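Local coordinates for nuclear and cytoplasmic polyadenylated RNA-binding protein PUB1 (Saccharomyces cerevisiae, PDB 3MD1), which binds polyadenylated RNA, with a preference for poly(U), and is represented here by its second RRM domain, at residues T1-V6 with F47-S52; V6-V11 with P72-W77. All blocks are in the same frame, centred on the assembly; numbering follows the deposited sequence.

Interaction 1 (T1-V6 with F47-S52)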
loop_
_atom_site.group_PDB
_atom_site.type_symbol
_atom_site.label_atom_id
_atom_site.label_comp_id
_atom_site.label_asym_id
_atom_site.label_seq_id
_atom_site.Cartn_x
_atom_site.Cartn_y
_atom_site.Cartn_z
ATOM N N THR A 1 11.053 -9.577 6.112
ATOM C CA THR A 1 10.550 -8.203 5.780
ATOM C C THR A 1 9.234 -7.891 6.492
ATOM O O THR A 1 8.585 -8.778 7.049
ATOM C CB THR A 1 10.371 -7.989 4.256
ATOM O OG1 THR A 1 9.411 -8.923 3.744
ATOM C CG2 THR A 1 11.705 -8.160 3.520
ATOM N N PHE A 2 8.849 -6.620 6.475
ATOM C CA PHE A 2 7.648 -6.181 7.172
ATOM C C PHE A 2 6.773 -5.413 6.202
ATOM O O PHE A 2 7.215 -4.457 5.560
ATOM C CB PHE A 2 8.015 -5.390 8.431
ATOM C CG PHE A 2 8.752 -6.225 9.445
ATOM C CD1 PHE A 2 8.050 -6.972 10.389
ATOM C CD2 PHE A 2 10.139 -6.318 9.410
ATOM C CE1 PHE A 2 8.733 -7.775 11.316
ATOM C CE2 PHE A 2 10.829 -7.114 10.330
ATOM C CZ PHE A 2 10.124 -7.843 11.279
ATOM N N ASN A 3 5.534 -5.875 6.080
ATOM C CA ASN A 3 4.703 -5.560 4.926
ATOM C C ASN A 3 3.368 -4.960 5.311
ATOM O O ASN A 3 2.655 -5.495 6.165
ATOM C CB ASN A 3 4.449 -6.837 4.119
ATOM C CG ASN A 3 5.730 -7.528 3.712
ATOM O OD1 ASN A 3 5.976 -8.688 4.065
ATOM N ND2 ASN A 3 6.556 -6.825 2.979
ATOM N N LEU A 4 3.040 -3.859 4.644
ATOM C CA LEU A 4 1.756 -3.193 4.808
ATOM C C LEU A 4 0.788 -3.526 3.680
ATOM O O LEU A 4 1.161 -3.490 2.492
ATOM C CB LEU A 4 1.957 -1.690 4.854
ATOM C CG LEU A 4 2.892 -1.148 5.932
ATOM C CD1 LEU A 4 2.967 0.355 5.780
ATOM C CD2 LEU A 4 2.413 -1.533 7.325
ATOM N N PHE A 5 -0.456 -3.823 4.061
ATOM C CA PHE A 5 -1.585 -3.866 3.143
ATOM C C PHE A 5 -2.172 -2.469 3.051
ATOM O O PHE A 5 -2.550 -1.888 4.070
ATOM C CB PHE A 5 -2.650 -4.840 3.643
ATOM C CG PHE A 5 -3.898 -4.864 2.797
ATOM C CD1 PHE A 5 -4.946 -3.961 3.012
ATOM C CD2 PHE A 5 -4.036 -5.814 1.797
ATOM C CE1 PHE A 5 -6.095 -4.003 2.232
ATOM C CE2 PHE A 5 -5.199 -5.868 1.024
ATOM C CZ PHE A 5 -6.222 -4.959 1.237
ATOM N N VAL A 6 -2.274 -1.940 1.832
ATOM C CA VAL A 6 -2.766 -0.581 1.623
ATOM C C VAL A 6 -4.059 -0.654 0.816
ATOM O O VAL A 6 -4.039 -0.942 -0.405
ATOM C CB VAL A 6 -1.705 0.320 0.930
ATOM C CG1 VAL A 6 -2.237 1.730 0.726
ATOM C CG2 VAL A 6 -0.414 0.359 1.731
ATOM N N PHE A 47 0.364 -3.448 -1.772
ATOM C CA PHE A 47 1.288 -3.745 -0.682
ATOM C C PHE A 47 2.509 -2.838 -0.731
ATOM O O PHE A 47 2.971 -2.469 -1.822
ATOM C CB PHE A 47 1.785 -5.194 -0.778
ATOM C CG PHE A 47 0.713 -6.213 -0.623
ATOM C CD1 PHE A 47 0.273 -6.587 0.637
ATOM C CD2 PHE A 47 0.154 -6.820 -1.745
ATOM C CE1 PHE A 47 -0.735 -7.543 0.786
ATOM C CE2 PHE A 47 -0.847 -7.767 -1.609
ATOM C CZ PHE A 47 -1.294 -8.130 -0.341
ATOM N N VAL A 48 3.042 -2.518 0.454
ATOM C CA VAL A 48 4.309 -1.783 0.612
ATOM C C VAL A 48 5.210 -2.533 1.614
ATOM O O VAL A 48 4.760 -2.890 2.704
ATOM C CB VAL A 48 4.070 -0.324 1.065
ATOM C CG1 VAL A 48 5.408 0.395 1.216
ATOM C CG2 VAL A 48 3.215 0.408 0.040
ATOM N N SER A 49 6.465 -2.774 1.222
ATOM C CA SER A 49 7.406 -3.594 1.991
ATOM C C SER A 49 8.501 -2.752 2.647
ATOM O O SER A 49 8.926 -1.743 2.088
ATOM C CB SER A 49 8.056 -4.647 1.082
ATOM O OG SER A 49 8.860 -5.550 1.825
ATOM N N PHE A 50 8.950 -3.192 3.826
ATOM C CA PHE A 50 10.004 -2.512 4.600
ATOM C C PHE A 50 11.003 -3.508 5.197
ATOM O O PHE A 50 10.657 -4.672 5.451
ATOM C CB PHE A 50 9.391 -1.699 5.753
ATOM C CG PHE A 50 8.484 -0.578 5.307
ATOM C CD1 PHE A 50 7.159 -0.825 4.953
ATOM C CD2 PHE A 50 8.950 0.734 5.268
ATOM C CE1 PHE A 50 6.331 0.215 4.534
ATOM C CE2 PHE A 50 8.117 1.782 4.864
ATOM C CZ PHE A 50 6.810 1.517 4.494
ATOM N N THR A 51 12.230 -3.051 5.461
ATOM C CA THR A 51 13.230 -3.918 6.124
ATOM C C THR A 51 12.987 -4.032 7.631
ATOM O O THR A 51 13.394 -5.014 8.265
ATOM C CB THR A 51 14.696 -3.454 5.895
ATOM O OG1 THR A 51 14.927 -2.208 6.561
ATOM C CG2 THR A 51 15.023 -3.318 4.420
ATOM N N SER A 52 12.309 -3.029 8.186
ATOM C CA SER A 52 12.203 -2.834 9.628
ATOM C C SER A 52 10.746 -2.748 10.088
ATOM O O SER A 52 9.944 -2.026 9.492
ATOM C CB SER A 52 12.937 -1.549 10.017
ATOM O OG SER A 52 12.490 -1.054 11.271
#

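Interaction 2 (V6-V11 with P72-W77)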
loop_
_atom_site.group_PDB
_atom_site.type_symbol
_atom_site.label_atom_id
_atom_site.label_comp_id
_atom_site.label_asym_id
_atom_site.label_seq_id
_atom_site.Cartn_x
_atom_site.Cartn_y
_atom_site.Cartn_z
ATOM N N VAL A 6 -2.274 -1.940 1.832
ATOM C CA VAL A 6 -2.766 -0.581 1.623
ATOM C C VAL A 6 -4.059 -0.654 0.816
ATOM O O VAL A 6 -4.039 -0.942 -0.405
ATOM C CB VAL A 6 -1.705 0.320 0.930
ATOM C CG1 VAL A 6 -2.237 1.730 0.726
ATOM C CG2 VAL A 6 -0.414 0.359 1.731
ATOM N N GLY A 7 -5.173 -0.439 1.508
ATOM C CA GLY A 7 -6.499 -0.499 0.896
ATOM C C GLY A 7 -7.153 0.825 0.531
ATOM O O GLY A 7 -6.643 1.910 0.857
ATOM N N ASP A 8 -8.323 0.714 -0.097
ATOM C CA ASP A 8 -9.117 1.864 -0.522
ATOM C C ASP A 8 -8.372 2.713 -1.534
ATOM O O ASP A 8 -8.403 3.940 -1.463
ATOM C CB ASP A 8 -9.547 2.721 0.680
ATOM C CG ASP A 8 -10.581 3.755 0.311
ATOM O OD1 ASP A 8 -11.484 3.434 -0.498
ATOM O OD2 ASP A 8 -10.495 4.891 0.845
ATOM N N LEU A 9 -7.702 2.046 -2.475
ATOM C CA LEU A 9 -7.005 2.757 -3.535
ATOM C C LEU A 9 -7.989 3.076 -4.645
ATOM O O LEU A 9 -8.768 2.219 -5.061
ATOM C CB LEU A 9 -5.840 1.932 -4.100
ATOM C CG LEU A 9 -4.678 1.547 -3.179
ATOM C CD1 LEU A 9 -3.619 0.720 -3.927
ATOM C CD2 LEU A 9 -4.047 2.788 -2.579
ATOM N N ASN A 10 -7.955 4.321 -5.110
ATOM C CA ASN A 10 -8.572 4.683 -6.382
ATOM C C ASN A 10 -8.092 3.705 -7.454
ATOM O O ASN A 10 -6.901 3.383 -7.508
ATOM C CB ASN A 10 -8.157 6.108 -6.747
ATOM C CG ASN A 10 -9.004 6.714 -7.862
ATOM O OD1 ASN A 10 -9.309 6.062 -8.862
ATOM N ND2 ASN A 10 -9.363 7.976 -7.699
ATOM N N VAL A 11 -9.003 3.221 -8.294
ATOM C CA VAL A 11 -8.603 2.310 -9.382
ATOM C C VAL A 11 -7.628 2.932 -10.392
ATOM O O VAL A 11 -7.025 2.202 -11.195
ATOM C CB VAL A 11 -9.804 1.692 -10.143
ATOM C CG1 VAL A 11 -10.533 0.654 -9.256
ATOM C CG2 VAL A 11 -10.740 2.779 -10.670
ATOM N N PRO A 72 -9.111 8.005 1.019
ATOM C CA PRO A 72 -8.313 7.794 2.228
ATOM C C PRO A 72 -7.639 6.425 2.234
ATOM O O PRO A 72 -8.286 5.412 2.004
ATOM C CB PRO A 72 -9.329 7.905 3.372
ATOM C CG PRO A 72 -10.671 7.726 2.745
ATOM C CD PRO A 72 -10.557 8.073 1.287
ATOM N N LEU A 73 -6.337 6.413 2.500
ATOM C CA LEU A 73 -5.601 5.162 2.595
ATOM C C LEU A 73 -6.070 4.375 3.806
ATOM O O LEU A 73 -6.169 4.923 4.912
ATOM C CB LEU A 73 -4.099 5.440 2.714
ATOM C CG LEU A 73 -3.457 6.089 1.480
ATOM C CD1 LEU A 73 -2.144 6.757 1.874
ATOM C CD2 LEU A 73 -3.249 5.076 0.352
ATOM N N ARG A 74 -6.337 3.089 3.601
ATOM C CA ARG A 74 -6.772 2.200 4.681
ATOM C C ARG A 74 -5.710 1.146 4.874
ATOM O O ARG A 74 -5.620 0.202 4.093
ATOM C CB ARG A 74 -8.114 1.539 4.342
ATOM C CG ARG A 74 -9.229 2.508 4.106
ATOM C CD ARG A 74 -9.491 3.361 5.311
ATOM N NE ARG A 74 -10.597 4.285 5.058
ATOM C CZ ARG A 74 -10.792 5.430 5.709
ATOM N NH1 ARG A 74 -9.948 5.833 6.654
ATOM N NH2 ARG A 74 -11.838 6.193 5.396
ATOM N N ILE A 75 -4.909 1.295 5.911
ATOM C CA ILE A 75 -3.661 0.567 6.011
ATOM C C ILE A 75 -3.657 -0.390 7.195
ATOM O O ILE A 75 -4.105 -0.035 8.290
ATOM C CB ILE A 75 -2.455 1.562 6.099
ATOM C CG1 ILE A 75 -2.517 2.596 4.968
ATOM C CG2 ILE A 75 -1.139 0.806 6.017
ATOM C CD1 ILE A 75 -1.495 3.733 5.113
ATOM N N ASN A 76 -3.166 -1.605 6.966
ATOM C CA ASN A 76 -2.962 -2.569 8.046
ATOM C C ASN A 76 -1.772 -3.462 7.753
ATOM O O ASN A 76 -1.211 -3.416 6.659
ATOM C CB ASN A 76 -4.232 -3.389 8.317
ATOM C CG ASN A 76 -4.726 -4.135 7.093
ATOM O OD1 ASN A 76 -5.702 -3.735 6.469
ATOM N ND2 ASN A 76 -4.063 -5.230 6.754
ATOM N N TRP A 77 -1.365 -4.251 8.744
ATOM C CA TRP A 77 -0.343 -5.264 8.525
ATOM C C TRP A 77 -0.849 -6.254 7.482
ATOM O O TRP A 77 -1.998 -6.697 7.546
ATOM C CB TRP A 77 -0.018 -5.992 9.838
ATOM C CG TRP A 77 0.746 -5.130 10.787
ATOM C CD1 TRP A 77 0.301 -4.616 11.975
ATOM C CD2 TRP A 77 2.096 -4.666 10.629
ATOM N NE1 TRP A 77 1.288 -3.861 12.561
ATOM C CE2 TRP A 77 2.401 -3.875 11.762
ATOM C CE3 TRP A 77 3.075 -4.838 9.639
ATOM C CZ2 TRP A 77 3.648 -3.259 11.934
ATOM C CZ3 TRP A 77 4.322 -4.227 9.807
ATOM C CH2 TRP A 77 4.592 -3.442 10.949
#

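Interaction 1 (T1-V6 with F47-S52)
F2 and L4 pair with F50 and V48 through backbone hydrogen bonds running both ways, a worked example of two central strands joined antiparallel, their axes 4.6 Å apart. Each hydrogen-bonded pair is gripped twice; the F2 N to F50 O and L4 N to V48 O bonds are both 2.8 Å long. At the non-hydrogen-bonded pairs N3/S49 and F5/F47, CA-H...O contacts help close the seam, F47 CA lying 3.2 Å from L4 O.

The aromatic interaction belongs to the face bearing N3, F5, F47 and S49. F5 directs the edge of its ring to the face of F47 in an offset edge-to-face pair, planes at 79° and ring centroids 5.8 Å apart. The two rings reach each other because F5 CG stands anti to its own backbone N (chi1 176°) whereas F47 CG lies beside its own (chi1 -64°). A serine in place of F47 would probably leave the F5 edge without its aromatic mate and shrink the aromatic surface.

Apolar packing dominates the other face, where L4 and F50 pack against helix 53-63. L4 CD1 meets F50 CE1 at 3.6 Å, the side chains crossing at a slant. Farther along, V6 CG2 touches V48 CG2 at 4.0 Å. Where strand 2-7 begins, the F2 ring presents its edge, through CD2, to T51 O.

These strands carry sequences matching RNP2 and RNP1, and Y45 also meets F5. The contact therefore separates two chemistries: an aliphatic and aromatic core on the helix side, and on the F5/F47 side an aromatic surface consistent with base stacking in RNA-binding RRMs.

Interaction 2 (V6-V11 with P72-W77)
D8 reaches R74 and P72 at the point where the first strand gives way to a loop, illustrating how a strand end can be held by the residue just beyond it. Its CB rests 3.4 Å from R74 CG, while the carboxylate crosses obliquely over the proline, with D8 OD2 3.2 Å from P72 CD. With CG anti to the backbone N (chi1 -169°), D8 carries its acid toward the start of the partner segment. The other carboxylate oxygen, OD1, forms a salt bridge with R71. D8 OD2 also lies 2.5 Å from P72 O, a doubtful spacing for two oxygens unless a proton is held between them.

R74 contributes chiefly its aliphatic stem. Its chain bends at chi2 (-60°), and P72 CB lies over one face of the guanidinium, offset toward the rim. The acid of D8 is nearby but not bonded to it: D8 OD2 is 4.3 Å from R74 NE and well out of the guanidinium plane, leaving at most a general electrostatic attraction if D8 is ionised. In the RRM fold this is where the last long strand, 71-77, lies antiparallel beside the central strand 2-7, whose second half and following loop (L4-L9) form the RNP2-like sequence. The backbones of G7 and R74 make a hydrogen-bonded pair, G7 N to R74 O at 2.7 Å and R74 N to G7 O at 3.0 Å.

V6 faces the opposite way, into the core with I75. Its CG1 branch meets L73 CD2 at 3.5 Å, and L9 CD2 approaches that same methyl. F22 of helix 15-22 packs on both V6 and I75.

From the N terminus, the chain lays down segment 1-6 and then 6-11, with V6 common to both. Interaction 1 closes the first loop when residues 47-52 return beside strand 2-7, after helix 15-22 and strand 28-35. Interaction 2 closes a longer one, when residues 72-77 come back after helix 53-63. Since their segments alternate along the chain, the two closures cross rather than nest. Strand 2-7 thus lies between strands 45-50 and 71-77, joining the middle of the RRM sheet. The contacts also meet directly: F5 N lies 2.7 Å from N76 O, a probable hydrogen bond, and W77 packs against N3 O.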